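Probable sugar ABC transporter, sugar-binding protein (Streptococcus pneumoniae, PDB 2W7Y) binds the blood group A-trisaccharide as an extracellular solute-binding protein and probably delivers such glycans to an ABC transporter for uptake. Local coordinates at residues Phe42-His47 / Pro79-Gly84; Arg60-Lys65 / Lys330-Asp335; Gly84-Ile89 / Asp101-Ala106; Val152-Phe157 / Gly309-Ser314. All blocks are in the same frame, centred on the assembly; numbering follows the deposited sequence.

Interaction 1 of 4, residues Phe42-His47 / Pro79-Gly84. With FUC (alpha-L-fucopyranose), chain C; GAL (beta-D-galactopyranose), chain B.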
# COMPACT_ATOMS: atom_id res chain seq x y z
N PHE A 42 19.61 2.91 9.79
CA PHE A 42 18.35 2.36 9.31
C PHE A 42 17.23 3.40 9.32
O PHE A 42 16.81 3.85 10.38
CB PHE A 42 17.96 1.09 10.10
CG PHE A 42 16.51 0.68 9.95
CD1 PHE A 42 15.98 0.37 8.69
CD2 PHE A 42 15.68 0.60 11.06
CE1 PHE A 42 14.64 -0.00 8.54
CE2 PHE A 42 14.34 0.23 10.92
CZ PHE A 42 13.82 -0.08 9.66
N TYR A 43 16.76 3.77 8.14
CA TYR A 43 15.70 4.76 8.00
C TYR A 43 14.31 4.13 7.90
O TYR A 43 14.10 3.20 7.11
CB TYR A 43 15.98 5.69 6.80
CG TYR A 43 17.27 6.47 6.94
CD1 TYR A 43 18.46 5.98 6.39
CD2 TYR A 43 17.31 7.67 7.65
CE1 TYR A 43 19.65 6.67 6.54
CE2 TYR A 43 18.50 8.37 7.80
CZ TYR A 43 19.67 7.87 7.24
OH TYR A 43 20.85 8.56 7.38
N HIS A 44 13.39 4.63 8.71
CA HIS A 44 11.98 4.19 8.72
C HIS A 44 11.04 5.38 8.95
O HIS A 44 11.48 6.45 9.36
CB HIS A 44 11.76 3.11 9.78
CG HIS A 44 11.94 3.60 11.18
ND1 HIS A 44 13.15 3.57 11.83
CD2 HIS A 44 11.05 4.13 12.06
CE1 HIS A 44 13.01 4.06 13.05
NE2 HIS A 44 11.75 4.41 13.22
N GLY A 45 9.74 5.18 8.70
CA GLY A 45 8.76 6.25 8.87
C GLY A 45 7.88 6.15 10.12
O GLY A 45 6.84 6.80 10.20
N TYR A 46 8.31 5.36 11.09
CA TYR A 46 7.58 5.23 12.35
C TYR A 46 8.09 6.24 13.38
O TYR A 46 8.84 5.90 14.30
CB TYR A 46 7.65 3.79 12.86
CG TYR A 46 7.03 2.77 11.92
CD1 TYR A 46 5.65 2.63 11.82
CD2 TYR A 46 7.83 1.96 11.12
CE1 TYR A 46 5.08 1.70 10.95
CE2 TYR A 46 7.28 1.03 10.25
CZ TYR A 46 5.90 0.90 10.17
OH TYR A 46 5.34 -0.01 9.30
N HIS A 47 7.68 7.49 13.19
CA HIS A 47 8.13 8.64 13.99
C HIS A 47 7.11 9.04 15.05
O HIS A 47 7.40 9.83 15.94
CB HIS A 47 8.38 9.83 13.06
CG HIS A 47 7.19 10.21 12.24
ND1 HIS A 47 6.18 11.01 12.72
CD2 HIS A 47 6.85 9.91 10.96
CE1 HIS A 47 5.26 11.18 11.78
NE2 HIS A 47 5.65 10.52 10.71
N PRO A 79 18.58 2.93 14.26
CA PRO A 79 17.30 3.30 13.66
C PRO A 79 17.10 4.82 13.70
O PRO A 79 17.30 5.46 14.73
CB PRO A 79 16.27 2.59 14.55
CG PRO A 79 17.05 1.72 15.50
CD PRO A 79 18.40 2.33 15.59
N THR A 80 16.72 5.38 12.55
CA THR A 80 16.47 6.80 12.41
C THR A 80 15.05 7.01 11.89
O THR A 80 14.76 6.73 10.73
CB THR A 80 17.50 7.47 11.45
OG1 THR A 80 18.83 7.15 11.88
CG2 THR A 80 17.32 8.98 11.44
N PRO A 81 14.15 7.47 12.78
CA PRO A 81 12.76 7.76 12.41
C PRO A 81 12.68 9.01 11.54
O PRO A 81 13.18 10.07 11.93
CB PRO A 81 12.07 8.01 13.76
CG PRO A 81 13.04 7.55 14.81
CD PRO A 81 14.39 7.75 14.21
N VAL A 82 12.07 8.88 10.37
CA VAL A 82 11.98 9.97 9.41
C VAL A 82 10.61 10.64 9.46
O VAL A 82 9.58 9.99 9.24
CB VAL A 82 12.30 9.50 7.97
CG1 VAL A 82 12.05 10.62 6.97
CG2 VAL A 82 13.75 9.01 7.87
N ASN A 83 10.60 11.93 9.76
CA ASN A 83 9.39 12.74 9.71
C ASN A 83 9.33 13.45 8.37
O ASN A 83 10.06 14.42 8.13
CB ASN A 83 9.35 13.73 10.88
CG ASN A 83 7.99 14.41 11.04
OD1 ASN A 83 7.90 15.49 11.62
ND2 ASN A 83 6.93 13.78 10.53
N GLY A 84 8.46 12.96 7.49
CA GLY A 84 8.38 13.45 6.12
C GLY A 84 8.50 12.32 5.12
O GLY A 84 8.26 11.15 5.45
C1 FUC C . 3.11 4.43 6.08
C2 FUC C . 2.71 5.75 6.73
C3 FUC C . 3.00 5.69 8.23
C4 FUC C . 4.48 5.40 8.46
C5 FUC C . 4.87 4.12 7.72
C6 FUC C . 6.36 3.82 7.80
O2 FUC C . 1.33 5.97 6.52
O3 FUC C . 2.60 6.88 8.88
O4 FUC C . 5.27 6.49 8.00
O5 FUC C . 4.48 4.15 6.36
C1 GAL B . 2.47 1.08 6.97
C2 GAL B . 2.44 2.13 5.85
C3 GAL B . 1.36 1.79 4.82
C4 GAL B . 1.44 0.32 4.37
C5 GAL B . 1.44 -0.58 5.62
C6 GAL B . 1.50 -2.07 5.31
O1 GAL B . 3.64 1.27 7.73
O2 GAL B . 2.17 3.39 6.44
O3 GAL B . 1.46 2.66 3.72
O4 GAL B . 2.60 0.14 3.60
O5 GAL B . 2.53 -0.23 6.45
O6 GAL B . 0.99 -2.79 6.42
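F42 opens a parallel pairing between the strand ends 42-44 and 79-81: its O accepts from T80 N at 2.7 Å, while P79 CB approaches the edge of its ring. Y43 faces the other side of the sheet, beside T80; its ring lies alongside the threonine and meets V82 CG2 with its edge, CD2 to CG2 3.8 Å. H44 uses its backbone twice, N donating to T80 O and O accepting from V82 N at 2.7 Å. With CG between the backbone N and the carbonyl carbon (chi1 66°), the imidazole leans over the second strand, and P81 CA makes a CH-pi contact with its face, 3.9 Å from the ring centroid. At G45 the chain leaves the strand and enters the glycan pocket, where G45 O accepts from fucose O4 at 2.7 Å. Y46, at the centre of an inverse gamma turn, presents one ring face to fucose C6, which sits over its centre, and joins its OH to galactose O1 at 2.6 Å. H47 turns back to the second segment, N83 ND2 sitting over one face of its ring, 3.3 Å from CE1. Strand 39-44 lies between 76-81 and 102-104; helix 54-69 packs on H44 and Y46, and helix 86-94 packs on Y43, on the opposite face of the sheet from H44, and on V82 in the loop beyond strand 79-81.

Interaction 2 of 4, residues Arg60-Lys65 / Lys330-Asp335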
# COMPACT_ATOMS: atom_id res chain seq x y z
N ARG A 60 9.37 0.73 16.72
CA ARG A 60 10.62 1.26 17.28
C ARG A 60 11.17 0.36 18.39
O ARG A 60 12.39 0.25 18.55
CB ARG A 60 10.44 2.69 17.80
CG ARG A 60 10.20 3.74 16.71
CD ARG A 60 10.41 5.17 17.22
NE ARG A 60 9.49 5.54 18.31
CZ ARG A 60 8.28 6.06 18.14
NH1 ARG A 60 7.80 6.28 16.92
NH2 ARG A 60 7.54 6.36 19.20
N ASP A 61 10.28 -0.27 19.15
CA ASP A 61 10.68 -1.25 20.17
C ASP A 61 11.31 -2.49 19.52
O ASP A 61 12.30 -3.02 20.03
CB ASP A 61 9.50 -1.66 21.05
CG ASP A 61 9.12 -0.57 22.06
OD1 ASP A 61 9.93 0.34 22.30
OD2 ASP A 61 8.00 -0.64 22.60
N LEU A 62 10.73 -2.93 18.41
CA LEU A 62 11.27 -4.02 17.60
C LEU A 62 12.68 -3.73 17.08
O LEU A 62 13.53 -4.61 17.07
CB LEU A 62 10.34 -4.31 16.41
CG LEU A 62 9.39 -5.52 16.39
CD1 LEU A 62 8.77 -5.84 17.74
CD2 LEU A 62 8.31 -5.32 15.33
N TYR A 63 12.92 -2.48 16.67
CA TYR A 63 14.20 -2.09 16.06
C TYR A 63 15.36 -2.03 17.05
O TYR A 63 16.41 -2.63 16.81
CB TYR A 63 14.09 -0.74 15.34
CG TYR A 63 13.02 -0.63 14.26
CD1 TYR A 63 12.70 -1.72 13.44
CD2 TYR A 63 12.36 0.58 14.04
CE1 TYR A 63 11.73 -1.60 12.44
CE2 TYR A 63 11.39 0.70 13.05
CZ TYR A 63 11.08 -0.39 12.26
OH TYR A 63 10.13 -0.26 11.28
N ASP A 64 15.19 -1.29 18.14
CA ASP A 64 16.30 -1.10 19.09
C ASP A 64 16.51 -2.31 20.00
O ASP A 64 17.50 -2.38 20.73
CB ASP A 64 16.19 0.23 19.87
CG ASP A 64 14.84 0.42 20.52
OD1 ASP A 64 14.14 -0.58 20.78
OD2 ASP A 64 14.48 1.59 20.78
N LYS A 65 15.58 -3.26 19.93
CA LYS A 65 15.73 -4.58 20.52
C LYS A 65 16.69 -5.42 19.68
O LYS A 65 17.46 -6.23 20.22
CB LYS A 65 14.34 -5.23 20.63
CG LYS A 65 14.28 -6.75 20.77
CD LYS A 65 12.82 -7.15 20.98
CE LYS A 65 12.47 -8.43 20.23
NZ LYS A 65 10.99 -8.64 20.19
N LYS A 330 16.40 -10.84 8.18
CA LYS A 330 16.11 -12.12 8.82
C LYS A 330 15.28 -11.94 10.09
O LYS A 330 14.32 -12.68 10.34
CB LYS A 330 17.43 -12.84 9.14
CG LYS A 330 17.34 -14.07 10.03
CD LYS A 330 17.37 -15.35 9.21
CE LYS A 330 17.94 -16.51 10.01
NZ LYS A 330 19.42 -16.44 10.10
N TYR A 331 15.65 -10.95 10.90
CA TYR A 331 14.99 -10.64 12.16
C TYR A 331 13.55 -10.15 11.97
O TYR A 331 12.62 -10.68 12.59
CB TYR A 331 15.83 -9.63 12.94
CG TYR A 331 15.17 -9.01 14.15
CD1 TYR A 331 15.17 -9.67 15.38
CD2 TYR A 331 14.55 -7.76 14.07
CE1 TYR A 331 14.56 -9.09 16.50
CE2 TYR A 331 13.95 -7.18 15.18
CZ TYR A 331 13.96 -7.85 16.39
OH TYR A 331 13.36 -7.28 17.49
N MSE A 332 13.37 -9.15 11.11
CA MSE A 332 12.06 -8.54 10.87
C MSE A 332 11.08 -9.51 10.22
O MSE A 332 9.87 -9.27 10.19
CB MSE A 332 12.20 -7.29 9.99
CG MSE A 332 12.83 -6.09 10.70
SE MSE A 332 11.94 -5.57 12.36
CE MSE A 332 10.20 -5.04 11.65
N THR A 333 11.62 -10.60 9.72
CA THR A 333 10.90 -11.57 8.91
C THR A 333 10.78 -12.92 9.65
O THR A 333 10.20 -13.88 9.14
CB THR A 333 11.55 -11.59 7.49
OG1 THR A 333 10.78 -10.75 6.61
CG2 THR A 333 11.65 -12.96 6.90
N SER A 334 11.29 -12.95 10.88
CA SER A 334 11.25 -14.15 11.72
C SER A 334 9.87 -14.43 12.32
O SER A 334 9.03 -13.52 12.42
CB SER A 334 12.29 -14.05 12.85
OG SER A 334 12.00 -12.98 13.73
N ASP A 335 9.65 -15.68 12.71
CA ASP A 335 8.38 -16.15 13.27
C ASP A 335 7.87 -15.30 14.43
O ASP A 335 6.69 -14.94 14.46
CB ASP A 335 8.51 -17.62 13.72
CG ASP A 335 8.53 -18.60 12.55
OD1 ASP A 335 8.43 -18.16 11.38
OD2 ASP A 335 8.66 -19.82 12.81
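Y331 reaches from helix 319-332 to the backbone of helix 54-69, and its OH donates to L62 O at 2.7 Å. This is helix-helix packing within the lobe of the solute-binding fold that carries strands 39-44 and 102-104, with one polar bond set among apolar contacts. The hydroxyl lies in the carbonyl plane of L62, on a lone pair, with a C=O...O angle of 132°. The carbonyl of a residue inside a helix thus gains a side-chain donor from a second helix. K65 crosses the tyrosine at about a right angle and brings its aliphatic chain to the ring edge, CE lying 3.1 Å from Y331 OH, so methylenes flank the hydroxyl.

M332, a selenomethionine, packs beside it. Bends at chi2 (-54°) and chi3 (-64°) curl the methyl end toward helix 54-69. There CE touches L62 CD2 at 4.1 Å and Y63 CE1 at 3.8 Å, while SE stands at the edge of the Y63 ring, 5.1 Å from its centroid, in a Met-aromatic contact.

Farther out, Y63 is held among aromatic rings, meeting H44 at an incline and F42 edge-to-face. Helix 335-343 packs against L62 and Y331, and F66 meets the Y331 ring. Beyond M332, S334, the N-cap residue of helix 335-343, bonds back to Y331: Y331 O accepts both from S334 N at 3.1 Å and from S334 OG at 2.6 Å.

Interaction 3 of 4, residues Gly84-Ile89 / Asp101-Ala106. With GAL (beta-D-galactopyranose), chain B; FUC (alpha-L-fucopyranose), chain C.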
# COMPACT_ATOMS: atom_id res chain seq x y z
N GLY A 84 8.46 12.96 7.49
CA GLY A 84 8.38 13.45 6.12
C GLY A 84 8.50 12.32 5.12
O GLY A 84 8.26 11.15 5.45
N ASP A 85 8.89 12.65 3.89
CA ASP A 85 8.93 11.68 2.81
C ASP A 85 10.14 10.76 2.90
O ASP A 85 11.28 11.22 2.92
CB ASP A 85 8.88 12.37 1.45
CG ASP A 85 8.10 11.59 0.41
OD1 ASP A 85 8.08 10.34 0.48
OD2 ASP A 85 7.48 12.23 -0.46
N LEU A 86 9.87 9.45 2.96
CA LEU A 86 10.91 8.42 2.95
C LEU A 86 11.59 8.31 1.59
O LEU A 86 12.76 7.94 1.50
CB LEU A 86 10.34 7.06 3.34
CG LEU A 86 10.14 6.74 4.82
CD1 LEU A 86 9.34 5.45 4.97
CD2 LEU A 86 11.47 6.63 5.55
N LYS A 87 10.84 8.62 0.53
CA LYS A 87 11.36 8.58 -0.83
C LYS A 87 12.47 9.60 -1.06
O LYS A 87 13.38 9.36 -1.85
CB LYS A 87 10.24 8.79 -1.85
CG LYS A 87 9.24 7.65 -1.93
CD LYS A 87 8.38 7.71 -3.20
CE LYS A 87 7.49 8.95 -3.26
NZ LYS A 87 6.54 9.03 -2.11
N ASP A 88 12.39 10.73 -0.35
CA ASP A 88 13.42 11.77 -0.41
C ASP A 88 14.77 11.29 0.13
O ASP A 88 15.80 11.55 -0.47
CB ASP A 88 12.96 13.04 0.32
CG ASP A 88 11.87 13.79 -0.43
OD1 ASP A 88 11.46 13.36 -1.53
OD2 ASP A 88 11.42 14.84 0.09
N ILE A 89 14.75 10.57 1.26
CA ILE A 89 15.98 9.97 1.82
C ILE A 89 16.70 9.11 0.78
O ILE A 89 17.91 9.23 0.61
CB ILE A 89 15.72 9.16 3.12
CG1 ILE A 89 15.56 10.09 4.32
CG2 ILE A 89 16.88 8.22 3.43
CD1 ILE A 89 14.16 10.57 4.52
N ASP A 101 22.08 3.15 3.99
CA ASP A 101 22.53 1.82 4.43
C ASP A 101 21.39 0.81 4.44
O ASP A 101 21.46 -0.23 3.78
CB ASP A 101 23.19 1.90 5.81
CG ASP A 101 24.52 2.64 5.80
OD1 ASP A 101 25.02 2.94 6.90
OD2 ASP A 101 25.07 2.91 4.70
N VAL A 102 20.33 1.13 5.19
CA VAL A 102 19.11 0.33 5.23
C VAL A 102 17.94 1.31 5.23
O VAL A 102 17.97 2.30 5.97
CB VAL A 102 19.03 -0.57 6.50
CG1 VAL A 102 17.73 -1.40 6.52
CG2 VAL A 102 20.24 -1.48 6.62
N ILE A 103 16.94 1.05 4.39
CA ILE A 103 15.70 1.83 4.44
C ILE A 103 14.48 0.92 4.35
O ILE A 103 14.45 0.00 3.54
CB ILE A 103 15.66 2.97 3.37
CG1 ILE A 103 14.44 3.88 3.59
CG2 ILE A 103 15.75 2.41 1.94
CD1 ILE A 103 14.56 5.27 2.99
N ASP A 104 13.51 1.16 5.23
CA ASP A 104 12.19 0.55 5.11
C ASP A 104 11.29 1.50 4.34
O ASP A 104 10.89 2.56 4.83
CB ASP A 104 11.58 0.22 6.49
CG ASP A 104 10.14 -0.30 6.39
OD1 ASP A 104 9.37 -0.08 7.36
OD2 ASP A 104 9.76 -0.91 5.36
N LEU A 105 11.00 1.11 3.10
CA LEU A 105 10.27 1.95 2.17
C LEU A 105 8.77 2.03 2.45
O LEU A 105 8.09 2.89 1.91
CB LEU A 105 10.54 1.49 0.73
CG LEU A 105 11.93 1.82 0.20
CD1 LEU A 105 12.14 1.19 -1.16
CD2 LEU A 105 12.13 3.34 0.13
N ALA A 106 8.28 1.12 3.30
CA ALA A 106 6.90 1.15 3.81
C ALA A 106 5.83 1.15 2.72
O ALA A 106 4.83 1.87 2.82
CB ALA A 106 6.71 2.34 4.75
C1 GAL B . 2.47 1.08 6.97
C2 GAL B . 2.44 2.13 5.85
C3 GAL B . 1.36 1.79 4.82
C4 GAL B . 1.44 0.32 4.37
C5 GAL B . 1.44 -0.58 5.62
C6 GAL B . 1.50 -2.07 5.31
O1 GAL B . 3.64 1.27 7.73
O2 GAL B . 2.17 3.39 6.44
O3 GAL B . 1.46 2.66 3.72
O4 GAL B . 2.60 0.14 3.60
O5 GAL B . 2.53 -0.23 6.45
O6 GAL B . 0.99 -2.79 6.42
C1 FUC C . 3.11 4.43 6.08
C2 FUC C . 2.71 5.75 6.73
C3 FUC C . 3.00 5.69 8.23
C4 FUC C . 4.48 5.40 8.46
C5 FUC C . 4.87 4.12 7.72
C6 FUC C . 6.36 3.82 7.80
O2 FUC C . 1.33 5.97 6.52
O3 FUC C . 2.60 6.88 8.88
O4 FUC C . 5.27 6.49 8.00
O5 FUC C . 4.48 4.15 6.36
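L86 points its side chain from the first turn of helix 86-94 at the D104-A106 backbone, where CD1 comes 3.3 Å from D104 O and 4.1 Å from A106 CB. Its CG lies opposite the carbonyl carbon (chi1 -81°) and chi2 is extended, a shape that carries one methyl to the D104 carbonyl. The other methyl, CD2, meets I103 CD1 at 4.2 Å.

I103 answers from the strand with an extended chain: CG1 is placed opposite the backbone N (chi1 -172°) and chi2 continues outward, so that CD1 reaches the helix. There it touches both L86 O and, one turn along, I89 CG2 at 3.8 Å, the two isoleucines meeting at a slant. The contact is thus apolar, packing the helix onto one face of the sheet of strands 76-81, 39-44, 102-104 and 311-313, in which strand 102-104 lies between 39-44 and 311-313. Helix 86-94 leads from strand 76-81 back toward this sheet, making a beta-alpha-beta crossover with 102-104.

Each segment also has an aspartate that bonds within it. D85, at the N-cap, accepts on OD1 from K87 N in a capping bond and from K87 NZ in a salt bridge, the ammonium meeting the syn lone pair of OD1 and the amide coming from above the carboxylate plane. D104 OD2 accepts from A106 N at 3.2 Å, met from above the carboxylate plane, in an Asx turn. Beyond it A106 O accepts from galactose O4 at 2.9 Å, while A106 CB lies 3.3 Å from fucose O5.

Interaction 4 of 4, residues Val152-Phe157 / Gly309-Ser314. With GAL (beta-D-galactopyranose), chain B; A2G (2-acetamido-2-deoxy-alpha-D-galactopyranose), chain D.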
# COMPACT_ATOMS: atom_id res chain seq x y z
N VAL A 152 12.19 -6.26 0.51
CA VAL A 152 11.27 -7.16 1.20
C VAL A 152 10.44 -6.38 2.23
O VAL A 152 10.98 -5.85 3.20
CB VAL A 152 11.99 -8.35 1.88
CG1 VAL A 152 11.01 -9.18 2.71
CG2 VAL A 152 12.68 -9.24 0.86
N HIS A 153 9.13 -6.34 2.01
CA HIS A 153 8.21 -5.67 2.91
C HIS A 153 7.72 -6.67 3.96
O HIS A 153 7.06 -7.66 3.62
CB HIS A 153 7.04 -5.09 2.10
CG HIS A 153 6.31 -3.97 2.78
ND1 HIS A 153 5.11 -3.48 2.31
CD2 HIS A 153 6.60 -3.24 3.88
CE1 HIS A 153 4.69 -2.51 3.09
NE2 HIS A 153 5.58 -2.34 4.06
N GLU A 154 8.06 -6.43 5.23
CA GLU A 154 7.62 -7.29 6.34
C GLU A 154 6.11 -7.26 6.60
O GLU A 154 5.57 -8.16 7.23
CB GLU A 154 8.39 -6.98 7.64
CG GLU A 154 9.22 -5.71 7.63
CD GLU A 154 8.58 -4.51 8.29
OE1 GLU A 154 7.34 -4.46 8.46
OE2 GLU A 154 9.34 -3.59 8.64
N GLN A 155 5.45 -6.21 6.10
CA GLN A 155 4.00 -6.11 6.14
C GLN A 155 3.50 -6.10 4.71
O GLN A 155 3.94 -5.27 3.91
CB GLN A 155 3.59 -4.80 6.80
CG GLN A 155 3.89 -4.69 8.26
CD GLN A 155 3.82 -3.26 8.75
OE1 GLN A 155 4.81 -2.72 9.22
NE2 GLN A 155 2.66 -2.63 8.62
N LEU A 156 2.59 -7.00 4.39
CA LEU A 156 2.05 -7.10 3.04
C LEU A 156 1.09 -5.96 2.70
O LEU A 156 0.31 -5.52 3.54
CB LEU A 156 1.37 -8.45 2.84
CG LEU A 156 2.12 -9.59 2.14
CD1 LEU A 156 3.65 -9.46 2.18
CD2 LEU A 156 1.66 -10.92 2.71
N PHE A 157 1.16 -5.50 1.45
CA PHE A 157 0.27 -4.46 0.95
C PHE A 157 -1.08 -5.07 0.57
O PHE A 157 -1.51 -5.02 -0.58
CB PHE A 157 0.90 -3.72 -0.24
CG PHE A 157 0.62 -2.25 -0.24
CD1 PHE A 157 1.50 -1.36 0.38
CD2 PHE A 157 -0.53 -1.74 -0.84
CE1 PHE A 157 1.24 0.01 0.39
CE2 PHE A 157 -0.79 -0.38 -0.83
CZ PHE A 157 0.09 0.50 -0.21
N GLY A 309 7.27 -2.02 -1.48
CA GLY A 309 8.68 -1.92 -1.12
C GLY A 309 8.79 -1.97 0.39
O GLY A 309 7.88 -1.56 1.11
N GLY A 310 9.91 -2.48 0.88
CA GLY A 310 10.13 -2.57 2.31
C GLY A 310 11.59 -2.37 2.66
O GLY A 310 12.18 -1.36 2.31
N ILE A 311 12.14 -3.36 3.36
CA ILE A 311 13.55 -3.35 3.75
C ILE A 311 14.44 -3.44 2.51
O ILE A 311 14.37 -4.41 1.75
CB ILE A 311 13.85 -4.46 4.79
CG1 ILE A 311 13.20 -4.10 6.13
CG2 ILE A 311 15.35 -4.67 4.97
CD1 ILE A 311 12.94 -5.27 7.04
N THR A 312 15.25 -2.41 2.32
CA THR A 312 16.06 -2.23 1.12
C THR A 312 17.47 -1.83 1.56
O THR A 312 17.64 -0.92 2.36
CB THR A 312 15.47 -1.14 0.20
OG1 THR A 312 14.05 -1.31 0.11
CG2 THR A 312 16.06 -1.22 -1.18
N ILE A 313 18.48 -2.53 1.05
CA ILE A 313 19.85 -2.36 1.56
C ILE A 313 20.90 -1.96 0.52
O ILE A 313 20.89 -2.46 -0.61
CB ILE A 313 20.30 -3.58 2.45
CG1 ILE A 313 21.72 -4.04 2.10
CG2 ILE A 313 19.31 -4.74 2.31
CD1 ILE A 313 22.30 -5.05 3.05
N SER A 314 21.78 -1.06 0.92
CA SER A 314 22.86 -0.55 0.08
C SER A 314 23.84 -1.64 -0.36
O SER A 314 24.15 -2.56 0.39
CB SER A 314 23.60 0.57 0.81
OG SER A 314 24.70 1.05 0.05
C1 GAL B . 2.47 1.08 6.97
C2 GAL B . 2.44 2.13 5.85
C3 GAL B . 1.36 1.79 4.82
C4 GAL B . 1.44 0.32 4.37
C5 GAL B . 1.44 -0.58 5.62
C6 GAL B . 1.50 -2.07 5.31
O1 GAL B . 3.64 1.27 7.73
O2 GAL B . 2.17 3.39 6.44
O3 GAL B . 1.46 2.66 3.72
O4 GAL B . 2.60 0.14 3.60
O5 GAL B . 2.53 -0.23 6.45
O6 GAL B . 0.99 -2.79 6.42
O5 A2G D . -0.79 3.45 3.67
C1 A2G D . 0.42 3.05 2.98
C2 A2G D . 0.68 4.07 1.87
N2 A2G D . 1.92 3.76 1.15
C3 A2G D . 0.84 5.47 2.49
O3 A2G D . 1.18 6.42 1.48
C4 A2G D . -0.44 5.86 3.23
O4 A2G D . -1.53 5.98 2.32
C5 A2G D . -0.75 4.79 4.28
C6 A2G D . -2.06 5.07 5.02
O6 A2G D . -2.34 3.97 5.88
C7 A2G D . 1.95 3.64 -0.17
O7 A2G D . 0.97 3.74 -0.91
C8 A2G D . 3.33 3.35 -0.74
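The glycan pocket is lined here by segment 152-157, a loop that runs into strand 157-164 and pairs with strand 311-313 through a single antiparallel bridge. V152 and I311 form the hydrogen-bonded pair: V152 N donates to I311 O at 3.1 Å, and I311 N to V152 O at 2.8 Å. Next to it H153 CA and G310 CA are only 3.7 Å apart, an approach that the lack of a side chain on G310 permits. The H153 ring is sandwiched, with G309 O over one face, 3.3 Å from CG, and the Q155 carbonyl carbon over the other; its ND1 is hydrogen-bonded to S307 O. E154 CG rests across I311 CD1.

The same segment faces the sugars. The edge of the H153 ring turns CE1 to galactose O4 at 3.4 Å, Q155 NE2 makes a weak bond to galactose O6 at 2.8 Å, and the F157 ring brings CZ to the acetamido oxygen O7 of the N-acetylgalactosamine. With ND1 engaged by a backbone carbonyl, the imidazole is fixed in rotation, and it probably meets galactose through a polarised C-H instead of a ring nitrogen.

How the interactions relate
Interactions 1, 3 and 4 meet in one mixed sheet, ordered 76-81, 39-44, 102-104, 311-313; the centres of 1 and 3 lie about 7 Å apart, those of 3 and 4 about 11 Å. Interaction 2 stands beside it, about 13 Å from interaction 4 and 15 Å from interaction 1, where helices 54-69 and 319-332 pack together. Along the chain interactions 1, 3 and 4 follow in series, and 3 and 4 both fall within the loop that interaction 2 closes. Early and late parts of the sequence therefore build one lobe. Y46 beyond strand 39-44, A106 beyond D104 and the loop 152-157 all reach galactose, and Y46 OH and Q155 OE1 join interactions 1 and 4 by a weak hydrogen bond.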